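Putative cell surface hydrolase (Lactobacillus plantarum, PDB 3LP5) is probably a cell-surface hydrolase of the alpha/beta-hydrolase superfamily, whose substrate and exact reaction are not known. Local coordinates at residues A87-V92 with L120-K125; V224-Q229 with Q242-R247; E175-D180 with A210-S215; I8-S13 with I65-N70. All blocks are in the same frame, centred on the assembly; numbering follows the deposited sequence.

Interaction 1. Residues A87-V92 with L120-K125; sequences AFKALV and LKESPK
F88 reaches from the helix toward the 120-125 turn and presents the edge of its ring to S123. Its CE2 atom lies 3.7 Å from S123 OG, which sits near the ring plane, and S123 CB meets the same edge in plane. With F88 CG anti to the backbone N (chi1 -173°), the ring swings out from the helix toward the turn. L120 adds the second apolar contact: its CD1 methyl comes obliquely to the ring, 3.9 Å from F88 CE2. One face of the ring carries V92 CG1, one helical turn on, 3.6 Å above the plane and offset toward the rim. This is the layering of an alpha/beta hydrolase: helix 74-92 and the turn that follows helix 107-118 pack beside each other on the same side of the central sheet, and F115 and F100 also meet the F88 ring. Were F88 an alanine, the L120 methyl and the V92 branch would probably lose the ring they lie against, and a gap would open between helix and turn. Toward solvent the contact becomes polar. K89 bends at chi3 (-64°), and its NZ forms a long salt bridge of 3.5 Å to E122 OE1, the two side chains crossing at an angle. The E122 chain is extended beyond CG, and OE1 is also hydrogen-bonded by N85 ND2, one helical turn before K89.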
loop_
_atom_site.group_PDB
_atom_site.type_symbol
_atom_site.label_atom_id
_atom_site.label_comp_id
_atom_site.label_asym_id
_atom_site.label_seq_id
_atom_site.Cartn_x
_atom_site.Cartn_y
_atom_site.Cartn_z
ATOM N N ALA A 87 6.946 12.173 6.685
ATOM C CA ALA A 87 5.845 11.952 7.559
ATOM C C ALA A 87 6.203 10.784 8.496
ATOM O O ALA A 87 5.944 10.813 9.684
ATOM C CB ALA A 87 4.545 11.640 6.739
ATOM N N PHE A 88 6.850 9.774 7.954
ATOM C CA PHE A 88 7.195 8.609 8.749
ATOM C C PHE A 88 8.112 9.057 9.878
ATOM O O PHE A 88 7.932 8.683 11.020
ATOM C CB PHE A 88 7.891 7.571 7.852
ATOM C CG PHE A 88 8.144 6.271 8.520
ATOM C CD1 PHE A 88 7.109 5.331 8.633
ATOM C CD2 PHE A 88 9.402 5.970 9.011
ATOM C CE1 PHE A 88 7.322 4.069 9.227
ATOM C CE2 PHE A 88 9.634 4.728 9.650
ATOM C CZ PHE A 88 8.576 3.764 9.749
ATOM N N LYS A 89 9.109 9.885 9.564
ATOM C CA LYS A 89 10.004 10.344 10.629
ATOM C C LYS A 89 9.304 11.176 11.662
ATOM O O LYS A 89 9.595 11.033 12.819
ATOM C CB LYS A 89 11.260 11.041 10.096
ATOM C CG LYS A 89 12.168 10.033 9.423
ATOM C CD LYS A 89 13.530 10.595 9.247
ATOM C CE LYS A 89 13.464 11.763 8.326
ATOM N NZ LYS A 89 14.823 12.113 7.850
ATOM N N ALA A 90 8.345 11.996 11.255
ATOM C CA ALA A 90 7.579 12.777 12.232
ATOM C C ALA A 90 6.808 11.848 13.160
ATOM O O ALA A 90 6.704 12.095 14.352
ATOM C CB ALA A 90 6.625 13.740 11.520
ATOM N N LEU A 91 6.293 10.747 12.613
ATOM C CA LEU A 91 5.535 9.792 13.423
ATOM C C LEU A 91 6.409 8.999 14.417
ATOM O O LEU A 91 6.045 8.775 15.556
ATOM C CB LEU A 91 4.797 8.840 12.494
ATOM C CG LEU A 91 3.605 9.432 11.752
ATOM C CD1 LEU A 91 3.286 8.454 10.571
ATOM C CD2 LEU A 91 2.412 9.599 12.727
ATOM N N VAL A 92 7.589 8.572 13.984
ATOM C CA VAL A 92 8.416 7.869 14.902
ATOM C C VAL A 92 8.991 8.798 15.979
ATOM O O VAL A 92 9.354 8.308 17.051
ATOM C CB VAL A 92 9.480 6.970 14.261
ATOM C CG1 VAL A 92 9.117 6.529 12.823
ATOM C CG2 VAL A 92 10.913 7.461 14.496
ATOM N N LEU A 120 13.684 3.637 4.456
ATOM C CA LEU A 120 13.366 3.023 5.769
ATOM C C LEU A 120 14.639 2.751 6.627
ATOM O O LEU A 120 14.605 2.933 7.870
ATOM C CB LEU A 120 12.492 1.762 5.613
ATOM C CG LEU A 120 12.267 0.966 6.908
ATOM C CD1 LEU A 120 11.383 1.758 7.847
ATOM C CD2 LEU A 120 11.712 -0.429 6.659
ATOM N N LYS A 121 15.742 2.338 5.995
ATOM C CA LYS A 121 17.039 2.196 6.710
ATOM C C LYS A 121 17.448 3.456 7.515
ATOM O O LYS A 121 18.354 3.363 8.290
ATOM C CB LYS A 121 18.170 1.851 5.744
ATOM C CG LYS A 121 18.506 3.012 4.780
ATOM C CD LYS A 121 19.624 2.581 3.855
ATOM C CE LYS A 121 19.560 3.235 2.476
ATOM N NZ LYS A 121 20.958 3.287 2.025
ATOM N N GLU A 122 16.797 4.613 7.339
ATOM C CA GLU A 122 17.155 5.802 8.131
ATOM C C GLU A 122 16.530 5.756 9.497
ATOM O O GLU A 122 16.949 6.522 10.350
ATOM C CB GLU A 122 16.752 7.137 7.457
ATOM C CG GLU A 122 17.452 7.411 6.105
ATOM C CD GLU A 122 16.910 8.643 5.347
ATOM O OE1 GLU A 122 16.236 9.528 5.933
ATOM O OE2 GLU A 122 17.192 8.733 4.137
ATOM N N SER A 123 15.510 4.895 9.696
ATOM C CA SER A 123 14.906 4.659 11.015
ATOM C C SER A 123 15.192 3.194 11.347
ATOM O O SER A 123 14.275 2.359 11.303
ATOM C CB SER A 123 13.385 4.886 10.996
ATOM O OG SER A 123 13.028 6.018 10.243
ATOM N N PRO A 124 16.466 2.866 11.647
ATOM C CA PRO A 124 16.837 1.454 11.604
ATOM C C PRO A 124 16.202 0.590 12.721
ATOM O O PRO A 124 16.209 -0.634 12.608
ATOM C CB PRO A 124 18.389 1.475 11.702
ATOM C CG PRO A 124 18.753 2.786 12.345
ATOM C CD PRO A 124 17.601 3.762 11.982
ATOM N N LYS A 125 15.642 1.205 13.767
ATOM C CA LYS A 125 15.000 0.435 14.842
ATOM C C LYS A 125 13.515 0.094 14.556
ATOM O O LYS A 125 12.872 -0.551 15.371
ATOM C CB LYS A 125 15.078 1.188 16.191
ATOM C CG LYS A 125 16.517 1.539 16.809
ATOM C CD LYS A 125 17.668 0.667 16.239
ATOM C CE LYS A 125 17.803 -0.694 16.954
ATOM N NZ LYS A 125 18.228 -0.458 18.372
#

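Interaction 2. Residues V224-Q229 with Q242-R247; sequences VSLIRQ and QKNAQR
L226 lays its CD2 methyl against the amide of N244, 3.4 Å from N244 CG, and the same methyl also meets N244 CB. The N244 side chain points into the helix 217-231 surface and is buried there, with its polar atoms matched one by one. Its ND2 gives both N-H groups across the contact. One goes to S225 OG at 2.8 Å, nearly straight (167°) and almost exactly in the N244 amide plane. The other goes to Q229 OE1 at 3.0 Å; it too leaves close to the N244 amide plane but arrives above the carbonyl plane of Q229 and off its lone pairs, the two amide planes standing 47° apart. S225 and Q229 stand one helical turn apart, and both side chains start anti to the backbone N, which sets their oxygens on two sides of the N244 nitrogen. The remaining polar atom, OD1, accepts from R247 NE at 3.2 Å, in the carbonyl plane and on a lone pair, so the amide is gripped at both ends and its rotation is fixed. R247 also rests its CD on L226 CD2, 4.1 Å away. A leucine in place of N244 would probably leave S225 OG and Q229 OE1 without their shared donor and free the R247 guanidinium to turn. Q229 NE2 makes a weak bond back to R241 O, while L226 and R247 both touch I205 on strand 201-206. The C-terminal helix 238-245 is thus held through the buried amide of N244 to helix 217-231, the last helix of the alpha/beta-hydrolase core, beside the edge strand of its sheet.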
loop_
_atom_site.group_PDB
_atom_site.type_symbol
_atom_site.label_atom_id
_atom_site.label_comp_id
_atom_site.label_asym_id
_atom_site.label_seq_id
_atom_site.Cartn_x
_atom_site.Cartn_y
_atom_site.Cartn_z
ATOM N N VAL A 224 -11.589 -5.440 1.085
ATOM C CA VAL A 224 -11.626 -5.284 2.583
ATOM C C VAL A 224 -11.503 -6.673 3.219
ATOM O O VAL A 224 -10.790 -6.827 4.208
ATOM C CB VAL A 224 -12.940 -4.587 3.036
ATOM C CG1 VAL A 224 -13.191 -4.706 4.575
ATOM C CG2 VAL A 224 -12.848 -3.112 2.632
ATOM N N SER A 225 -12.116 -7.700 2.600
ATOM C CA SER A 225 -12.020 -9.026 3.157
ATOM C C SER A 225 -10.510 -9.477 3.149
ATOM O O SER A 225 -10.035 -10.050 4.105
ATOM C CB SER A 225 -12.854 -10.020 2.366
ATOM O OG SER A 225 -12.744 -11.326 2.941
ATOM N N LEU A 226 -9.779 -9.149 2.094
ATOM C CA LEU A 226 -8.387 -9.592 1.948
ATOM C C LEU A 226 -7.469 -8.830 2.858
ATOM O O LEU A 226 -6.446 -9.356 3.336
ATOM C CB LEU A 226 -7.927 -9.452 0.491
ATOM C CG LEU A 226 -8.664 -10.381 -0.497
ATOM C CD1 LEU A 226 -8.335 -9.926 -1.901
ATOM C CD2 LEU A 226 -8.297 -11.869 -0.324
ATOM N N ILE A 227 -7.772 -7.548 3.028
ATOM C CA ILE A 227 -6.951 -6.721 3.893
ATOM C C ILE A 227 -7.070 -7.309 5.286
ATOM O O ILE A 227 -6.040 -7.579 5.952
ATOM C CB ILE A 227 -7.369 -5.230 3.921
ATOM C CG1 ILE A 227 -7.025 -4.514 2.618
ATOM C CG2 ILE A 227 -6.804 -4.517 5.153
ATOM C CD1 ILE A 227 -7.766 -3.156 2.463
ATOM N N ARG A 228 -8.297 -7.573 5.696
ATOM C CA ARG A 228 -8.514 -8.238 7.023
ATOM C C ARG A 228 -7.789 -9.602 7.191
ATOM O O ARG A 228 -7.091 -9.828 8.176
ATOM C CB ARG A 228 -9.986 -8.374 7.302
ATOM C CG ARG A 228 -10.627 -7.037 7.600
ATOM C CD ARG A 228 -12.140 -7.203 7.800
ATOM N NE ARG A 228 -12.410 -8.098 8.934
ATOM C CZ ARG A 228 -13.503 -8.834 9.072
ATOM N NH1 ARG A 228 -14.473 -8.782 8.171
ATOM N NH2 ARG A 228 -13.657 -9.576 10.163
ATOM N N GLN A 229 -7.951 -10.509 6.235
ATOM C CA GLN A 229 -7.336 -11.809 6.279
ATOM C C GLN A 229 -5.793 -11.790 6.193
ATOM O O GLN A 229 -5.145 -12.531 6.904
ATOM C CB GLN A 229 -7.899 -12.690 5.164
ATOM C CG GLN A 229 -7.216 -14.062 5.040
ATOM C CD GLN A 229 -8.082 -15.054 4.336
ATOM O OE1 GLN A 229 -9.304 -14.853 4.211
ATOM N NE2 GLN A 229 -7.488 -16.126 3.874
ATOM N N GLN A 242 -11.294 -19.730 3.013
ATOM C CA GLN A 242 -11.037 -20.697 1.928
ATOM C C GLN A 242 -11.210 -20.060 0.551
ATOM O O GLN A 242 -10.382 -20.266 -0.315
ATOM C CB GLN A 242 -11.890 -21.966 2.110
ATOM C CG GLN A 242 -11.377 -22.725 3.346
ATOM C CD GLN A 242 -12.265 -23.888 3.833
ATOM O OE1 GLN A 242 -13.488 -23.889 3.672
ATOM N NE2 GLN A 242 -11.628 -24.872 4.447
ATOM N N LYS A 243 -12.259 -19.248 0.399
ATOM C CA LYS A 243 -12.560 -18.551 -0.815
ATOM C C LYS A 243 -11.473 -17.497 -1.132
ATOM O O LYS A 243 -11.098 -17.337 -2.304
ATOM C CB LYS A 243 -13.954 -17.897 -0.692
ATOM C CG LYS A 243 -14.409 -16.983 -1.861
ATOM C CD LYS A 243 -15.955 -16.776 -1.857
ATOM C CE LYS A 243 -16.473 -15.702 -0.852
ATOM N NZ LYS A 243 -17.657 -14.903 -1.397
ATOM N N ASN A 244 -11.006 -16.760 -0.128
ATOM C CA ASN A 244 -9.937 -15.749 -0.355
ATOM C C ASN A 244 -8.648 -16.448 -0.767
ATOM O O ASN A 244 -7.951 -15.990 -1.709
ATOM C CB ASN A 244 -9.703 -14.878 0.884
ATOM C CG ASN A 244 -10.742 -13.757 1.034
ATOM O OD1 ASN A 244 -11.453 -13.433 0.105
ATOM N ND2 ASN A 244 -10.805 -13.161 2.217
ATOM N N ALA A 245 -8.368 -17.583 -0.105
ATOM C CA ALA A 245 -7.229 -18.471 -0.435
ATOM C C ALA A 245 -7.212 -18.839 -1.919
ATOM O O ALA A 245 -6.153 -18.898 -2.539
ATOM C CB ALA A 245 -7.235 -19.777 0.439
ATOM N N GLN A 246 -8.388 -18.999 -2.509
ATOM C CA GLN A 246 -8.461 -19.413 -3.886
ATOM C C GLN A 246 -8.295 -18.256 -4.853
ATOM O O GLN A 246 -8.142 -18.509 -6.064
ATOM C CB GLN A 246 -9.774 -20.120 -4.182
ATOM C CG GLN A 246 -9.949 -21.468 -3.501
ATOM C CD GLN A 246 -11.370 -21.964 -3.731
ATOM O OE1 GLN A 246 -12.334 -21.191 -3.621
ATOM N NE2 GLN A 246 -11.504 -23.242 -4.100
ATOM N N ARG A 247 -8.300 -17.023 -4.336
ATOM C CA ARG A 247 -7.909 -15.834 -5.117
ATOM C C ARG A 247 -6.377 -15.674 -5.327
ATOM O O ARG A 247 -5.936 -14.937 -6.231
ATOM C CB ARG A 247 -8.428 -14.567 -4.451
ATOM C CG ARG A 247 -9.940 -14.509 -4.331
ATOM C CD ARG A 247 -10.375 -13.195 -3.646
ATOM N NE ARG A 247 -11.710 -13.329 -3.034
ATOM C CZ ARG A 247 -12.854 -13.414 -3.715
ATOM N NH1 ARG A 247 -12.884 -13.394 -5.053
ATOM N NH2 ARG A 247 -13.988 -13.546 -3.053
#

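Interaction 3. Residues E175-D180 with A210-S215; sequences ENYTSD and ANTAHS
A210 opens the second segment beside the carboxylate of E175, its backbone N lying 3.5 Å from OE1. The firm bond comes one residue later, where N211 N donates to E175 OE1 at 3.0 Å and meets that oxygen nearly in line with its C-O bond. E175 gets there by folding at chi2 (73°), which turns its carboxylate so that OE1 faces the N-H of N211. Its other oxygen, OE2, accepts from G209 N, so the carboxylate holds the peptide N-H groups of G209 and N211. The N211 side chain returns the grip: ND2 donates to E175 O at 3.1 Å, in the carbonyl plane, on a lone pair, and within 2° of its own amide plane. Backbone and side chain of one residue therefore bond to side chain and backbone of the other. Between these two bonds the side chains cross at an angle, with N211 CB 3.1 Å from E175 OE1 and the carboxylate and amide planes 64° apart. The far end of the amide, OD1, accepts from G173 N, which fixes which way the group is turned. T212 follows with a looser contact, its CG2 methyl 3.7 Å from Y177 OH, while its OG1 bonds to G209 O within its own loop. Further on, A213 joins the first loop through a backbone bond to G181. These two loops follow neighbouring strands 167-172 and 201-206, positions that commonly carry the catalytic acid and histidine in alpha/beta hydrolases; N211 packs on Y185 and V188 of helix 185-188, and the second loop runs on into helix 217-231.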
loop_
_atom_site.group_PDB
_atom_site.type_symbol
_atom_site.label_atom_id
_atom_site.label_comp_id
_atom_site.label_asym_id
_atom_site.label_seq_id
_atom_site.Cartn_x
_atom_site.Cartn_y
_atom_site.Cartn_z
ATOM N N GLU A 175 -7.724 -6.368 -15.967
ATOM C CA GLU A 175 -7.934 -5.330 -16.973
ATOM C C GLU A 175 -6.601 -4.935 -17.617
ATOM O O GLU A 175 -5.639 -4.661 -16.916
ATOM C CB GLU A 175 -8.624 -4.133 -16.282
ATOM C CG GLU A 175 -9.946 -4.548 -15.494
ATOM C CD GLU A 175 -9.674 -5.324 -14.192
ATOM O OE1 GLU A 175 -8.992 -4.772 -13.313
ATOM O OE2 GLU A 175 -10.155 -6.492 -14.029
ATOM N N ASN A 176 -6.515 -4.942 -18.948
ATOM C CA ASN A 176 -5.233 -4.651 -19.615
ATOM C C ASN A 176 -5.379 -3.518 -20.647
ATOM O O ASN A 176 -4.874 -3.595 -21.773
ATOM C CB ASN A 176 -4.615 -5.936 -20.217
ATOM C CG ASN A 176 -3.078 -5.816 -20.493
ATOM O OD1 ASN A 176 -2.651 -5.892 -21.649
ATOM N ND2 ASN A 176 -2.271 -5.620 -19.460
ATOM N N TYR A 177 -6.110 -2.485 -20.238
ATOM C CA TYR A 177 -6.231 -1.244 -20.990
ATOM C C TYR A 177 -5.844 -0.087 -20.053
ATOM O O TYR A 177 -5.725 -0.293 -18.827
ATOM C CB TYR A 177 -7.672 -1.063 -21.537
ATOM C CG TYR A 177 -8.800 -1.035 -20.491
ATOM C CD1 TYR A 177 -9.344 -2.238 -19.975
ATOM C CD2 TYR A 177 -9.365 0.190 -20.047
ATOM C CE1 TYR A 177 -10.412 -2.233 -18.999
ATOM C CE2 TYR A 177 -10.444 0.219 -19.074
ATOM C CZ TYR A 177 -10.958 -1.005 -18.543
ATOM O OH TYR A 177 -12.016 -1.018 -17.591
ATOM N N THR A 178 -5.710 1.114 -20.629
ATOM C CA THR A 178 -5.301 2.368 -19.926
ATOM C C THR A 178 -6.392 3.442 -19.752
ATOM O O THR A 178 -6.178 4.429 -19.027
ATOM C CB THR A 178 -4.132 3.086 -20.673
ATOM O OG1 THR A 178 -4.277 2.905 -22.099
ATOM C CG2 THR A 178 -2.772 2.559 -20.185
ATOM N N SER A 179 -7.538 3.251 -20.419
ATOM C CA SER A 179 -8.608 4.241 -20.408
ATOM C C SER A 179 -8.805 4.676 -19.002
ATOM O O SER A 179 -8.862 3.858 -18.085
ATOM C CB SER A 179 -9.938 3.681 -20.906
ATOM O OG SER A 179 -10.767 3.280 -19.810
ATOM N N ASP A 180 -8.943 5.972 -18.827
ATOM C CA ASP A 180 -8.846 6.494 -17.488
ATOM C C ASP A 180 -10.096 6.342 -16.602
ATOM O O ASP A 180 -11.251 6.367 -17.066
ATOM C CB ASP A 180 -8.247 7.918 -17.471
ATOM C CG ASP A 180 -6.797 7.917 -17.024
ATOM O OD1 ASP A 180 -5.932 7.355 -17.757
ATOM O OD2 ASP A 180 -6.548 8.450 -15.916
ATOM N N ALA A 210 -10.001 -4.582 -9.959
ATOM C CA ALA A 210 -9.148 -3.827 -9.014
ATOM C C ALA A 210 -8.251 -2.824 -9.723
ATOM O O ALA A 210 -7.814 -1.859 -9.099
ATOM C CB ALA A 210 -8.311 -4.739 -8.070
ATOM N N ASN A 211 -8.029 -2.993 -11.032
ATOM C CA ASN A 211 -7.143 -2.071 -11.772
ATOM C C ASN A 211 -7.845 -0.762 -12.186
ATOM O O ASN A 211 -7.180 0.140 -12.693
ATOM C CB ASN A 211 -6.616 -2.731 -13.065
ATOM C CG ASN A 211 -5.600 -3.840 -12.788
ATOM O OD1 ASN A 211 -5.209 -4.075 -11.647
ATOM N ND2 ASN A 211 -5.229 -4.569 -13.843
ATOM N N THR A 212 -9.190 -0.708 -12.061
ATOM C CA THR A 212 -9.940 0.457 -12.515
ATOM C C THR A 212 -9.914 1.481 -11.415
ATOM O O THR A 212 -9.882 1.123 -10.224
ATOM C CB THR A 212 -11.440 0.120 -12.802
ATOM O OG1 THR A 212 -12.011 -0.484 -11.621
ATOM C CG2 THR A 212 -11.542 -0.853 -13.927
ATOM N N ALA A 213 -9.940 2.746 -11.817
ATOM C CA ALA A 213 -10.001 3.884 -10.883
ATOM C C ALA A 213 -11.331 3.920 -10.138
ATOM O O ALA A 213 -11.372 4.065 -8.925
ATOM C CB ALA A 213 -9.815 5.195 -11.656
ATOM N N HIS A 214 -12.417 3.807 -10.892
ATOM C CA HIS A 214 -13.782 3.821 -10.356
ATOM C C HIS A 214 -14.126 2.467 -9.744
ATOM O O HIS A 214 -14.231 1.465 -10.431
ATOM C CB HIS A 214 -14.770 4.146 -11.481
ATOM C CG HIS A 214 -14.924 5.613 -11.756
ATOM N ND1 HIS A 214 -14.022 6.566 -11.317
ATOM C CD2 HIS A 214 -15.869 6.291 -12.460
ATOM C CE1 HIS A 214 -14.417 7.764 -11.730
ATOM N NE2 HIS A 214 -15.534 7.626 -12.427
ATOM N N SER A 215 -14.321 2.423 -8.458
ATOM C CA SER A 215 -14.592 1.165 -7.792
ATOM C C SER A 215 -16.052 0.750 -7.954
ATOM O O SER A 215 -16.874 1.503 -8.482
ATOM C CB SER A 215 -14.394 1.401 -6.299
ATOM O OG SER A 215 -15.216 2.548 -5.916
#

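Interaction 4. Residues I8-S13 with I65-N70; sequences IMVPGS and IGFANN
I65 N donates to M9 O at 2.8 Å, a nearly straight bond (167°) that joins two parallel strands. Just beyond it, V10 CA approaches I65 O at 3.5 Å in a CA-H...O contact, and P11 CD closes on the same oxygen from the next residue. P11 has no N-H to offer, so the regular ladder stops there. On one side of the strands, the CG2 methyl of I8 presses on I65 CD1 at 3.4 Å, tighter than usual for two carbons. Next along the same side, V10 meets F67: CG1, anti to the backbone N (chi1 178°), comes obliquely to the ring, 3.8 Å from F67 CE2. Past the strand ends the chains meet again. S13 CA lies 3.2 Å from N70 O, and a water bridges G12 O and N70 ND2, accepting from ND2 at 2.6 Å. Farther out, D72 OD2 makes a weak bond with S13 OG, and N69 O accepts from Q80 NE2. Strand 7-10 lies between 62-67 and 99-105 in the sheet, bonding on its other flank to Y101, L103 and H105, next to what is probably the nucleophile elbow at G104-G108. Helices 74-92 and 107-118 pack on the side of I8, V10, I65 and F67, whereas helix 17-30 receives M9 and P11.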
loop_
_atom_site.group_PDB
_atom_site.type_symbol
_atom_site.label_atom_id
_atom_site.label_comp_id
_atom_site.label_asym_id
_atom_site.label_seq_id
_atom_site.Cartn_x
_atom_site.Cartn_y
_atom_site.Cartn_z
ATOM N N ILE A 8 -0.116 1.680 8.355
ATOM C CA ILE A 8 0.090 2.954 7.623
ATOM C C ILE A 8 -0.356 2.861 6.154
ATOM O O ILE A 8 0.084 1.983 5.459
ATOM C CB ILE A 8 1.560 3.430 7.754
ATOM C CG1 ILE A 8 1.936 3.448 9.254
ATOM C CG2 ILE A 8 1.726 4.831 7.124
ATOM C CD1 ILE A 8 3.468 3.667 9.627
ATOM N N MET A 9 -1.313 3.705 5.733
ATOM C CA MET A 9 -1.987 3.544 4.439
ATOM C C MET A 9 -1.713 4.760 3.576
ATOM O O MET A 9 -1.838 5.915 4.037
ATOM C CB MET A 9 -3.509 3.377 4.609
ATOM C CG MET A 9 -3.951 2.265 5.726
ATOM S SD MET A 9 -5.762 2.303 6.076
ATOM C CE MET A 9 -5.694 3.376 7.497
ATOM N N VAL A 10 -1.356 4.516 2.318
ATOM C CA VAL A 10 -0.945 5.579 1.393
ATOM C C VAL A 10 -1.720 5.397 0.122
ATOM O O VAL A 10 -1.652 4.337 -0.532
ATOM C CB VAL A 10 0.576 5.501 1.016
ATOM C CG1 VAL A 10 0.936 6.617 -0.001
ATOM C CG2 VAL A 10 1.453 5.661 2.284
ATOM N N PRO A 11 -2.496 6.407 -0.224
ATOM C CA PRO A 11 -3.364 6.272 -1.360
ATOM C C PRO A 11 -2.655 6.762 -2.643
ATOM O O PRO A 11 -1.479 7.052 -2.608
ATOM C CB PRO A 11 -4.556 7.164 -0.967
ATOM C CG PRO A 11 -3.862 8.381 -0.283
ATOM C CD PRO A 11 -2.692 7.680 0.501
ATOM N N GLY A 12 -3.345 6.753 -3.770
ATOM C CA GLY A 12 -2.794 7.143 -5.061
ATOM C C GLY A 12 -3.317 8.499 -5.514
ATOM O O GLY A 12 -3.562 9.390 -4.707
ATOM N N SER A 13 -3.522 8.655 -6.813
ATOM C CA SER A 13 -3.992 9.925 -7.349
ATOM C C SER A 13 -5.491 10.162 -7.138
ATOM O O SER A 13 -6.217 9.269 -6.678
ATOM C CB SER A 13 -3.647 9.979 -8.827
ATOM O OG SER A 13 -4.308 8.933 -9.504
ATOM N N ILE A 65 -1.487 8.425 5.279
ATOM C CA ILE A 65 -0.535 9.456 4.882
ATOM C C ILE A 65 -0.738 9.750 3.414
ATOM O O ILE A 65 -0.491 8.861 2.586
ATOM C CB ILE A 65 0.953 9.028 5.124
ATOM C CG1 ILE A 65 1.175 8.684 6.594
ATOM C CG2 ILE A 65 1.918 10.167 4.631
ATOM C CD1 ILE A 65 2.538 8.155 6.886
ATOM N N GLY A 66 -1.212 10.963 3.084
ATOM C CA GLY A 66 -1.278 11.369 1.685
ATOM C C GLY A 66 -0.622 12.702 1.450
ATOM O O GLY A 66 0.052 13.270 2.345
ATOM N N PHE A 67 -0.765 13.188 0.237
ATOM C CA PHE A 67 0.052 14.334 -0.215
ATOM C C PHE A 67 -0.801 15.367 -0.905
ATOM O O PHE A 67 -1.643 14.983 -1.727
ATOM C CB PHE A 67 1.139 13.812 -1.173
ATOM C CG PHE A 67 1.821 12.568 -0.678
ATOM C CD1 PHE A 67 2.746 12.636 0.356
ATOM C CD2 PHE A 67 1.463 11.302 -1.205
ATOM C CE1 PHE A 67 3.363 11.474 0.852
ATOM C CE2 PHE A 67 2.043 10.162 -0.728
ATOM C CZ PHE A 67 2.992 10.231 0.338
ATOM N N ALA A 68 -0.533 16.663 -0.651
ATOM C CA ALA A 68 -1.182 17.753 -1.386
ATOM C C ALA A 68 -0.880 17.505 -2.853
ATOM O O ALA A 68 -1.795 17.588 -3.693
ATOM C CB ALA A 68 -0.649 19.157 -0.973
ATOM N N ASN A 69 0.374 17.163 -3.176
ATOM C CA ASN A 69 0.677 16.805 -4.586
ATOM C C ASN A 69 0.608 15.302 -4.695
ATOM O O ASN A 69 1.619 14.583 -4.398
ATOM C CB ASN A 69 2.061 17.298 -5.071
ATOM C CG ASN A 69 2.470 16.678 -6.440
ATOM O OD1 ASN A 69 1.716 15.881 -7.044
ATOM N ND2 ASN A 69 3.690 17.011 -6.918
ATOM N N ASN A 70 -0.577 14.809 -5.084
ATOM C CA ASN A 70 -0.785 13.350 -5.227
ATOM C C ASN A 70 -0.853 12.887 -6.673
ATOM O O ASN A 70 -1.422 11.830 -6.959
ATOM C CB ASN A 70 -2.048 12.869 -4.463
ATOM C CG ASN A 70 -3.332 13.541 -4.985
ATOM O OD1 ASN A 70 -3.268 14.449 -5.773
ATOM N ND2 ASN A 70 -4.464 13.096 -4.528
HETATM O O HOH W 1 -4.724 11.047 -2.891
#

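How the interactions relate
From the N terminus, interaction 4 comes first: it joins strand 7-10 to strand 62-67 across 51 intervening residues, in the middle of the sheet. Helix 74-92 follows directly, and interaction 1 closes the next loop, from that helix over 99-105 and 107-118 to the turn before strand 127-134. Those two touch, A87 and L91 packing on I65 and F88 on I8, so they share one core layer. Interaction 3 then ties the loops after strands 167-172 and 201-206, and interaction 2 clasps the C-terminal helix to helix 217-231. All four run in series, with none nesting or crossing; interactions 2 and 3 lie across the chain's centre from interaction 1, their centres 30 and 33 Å from its own.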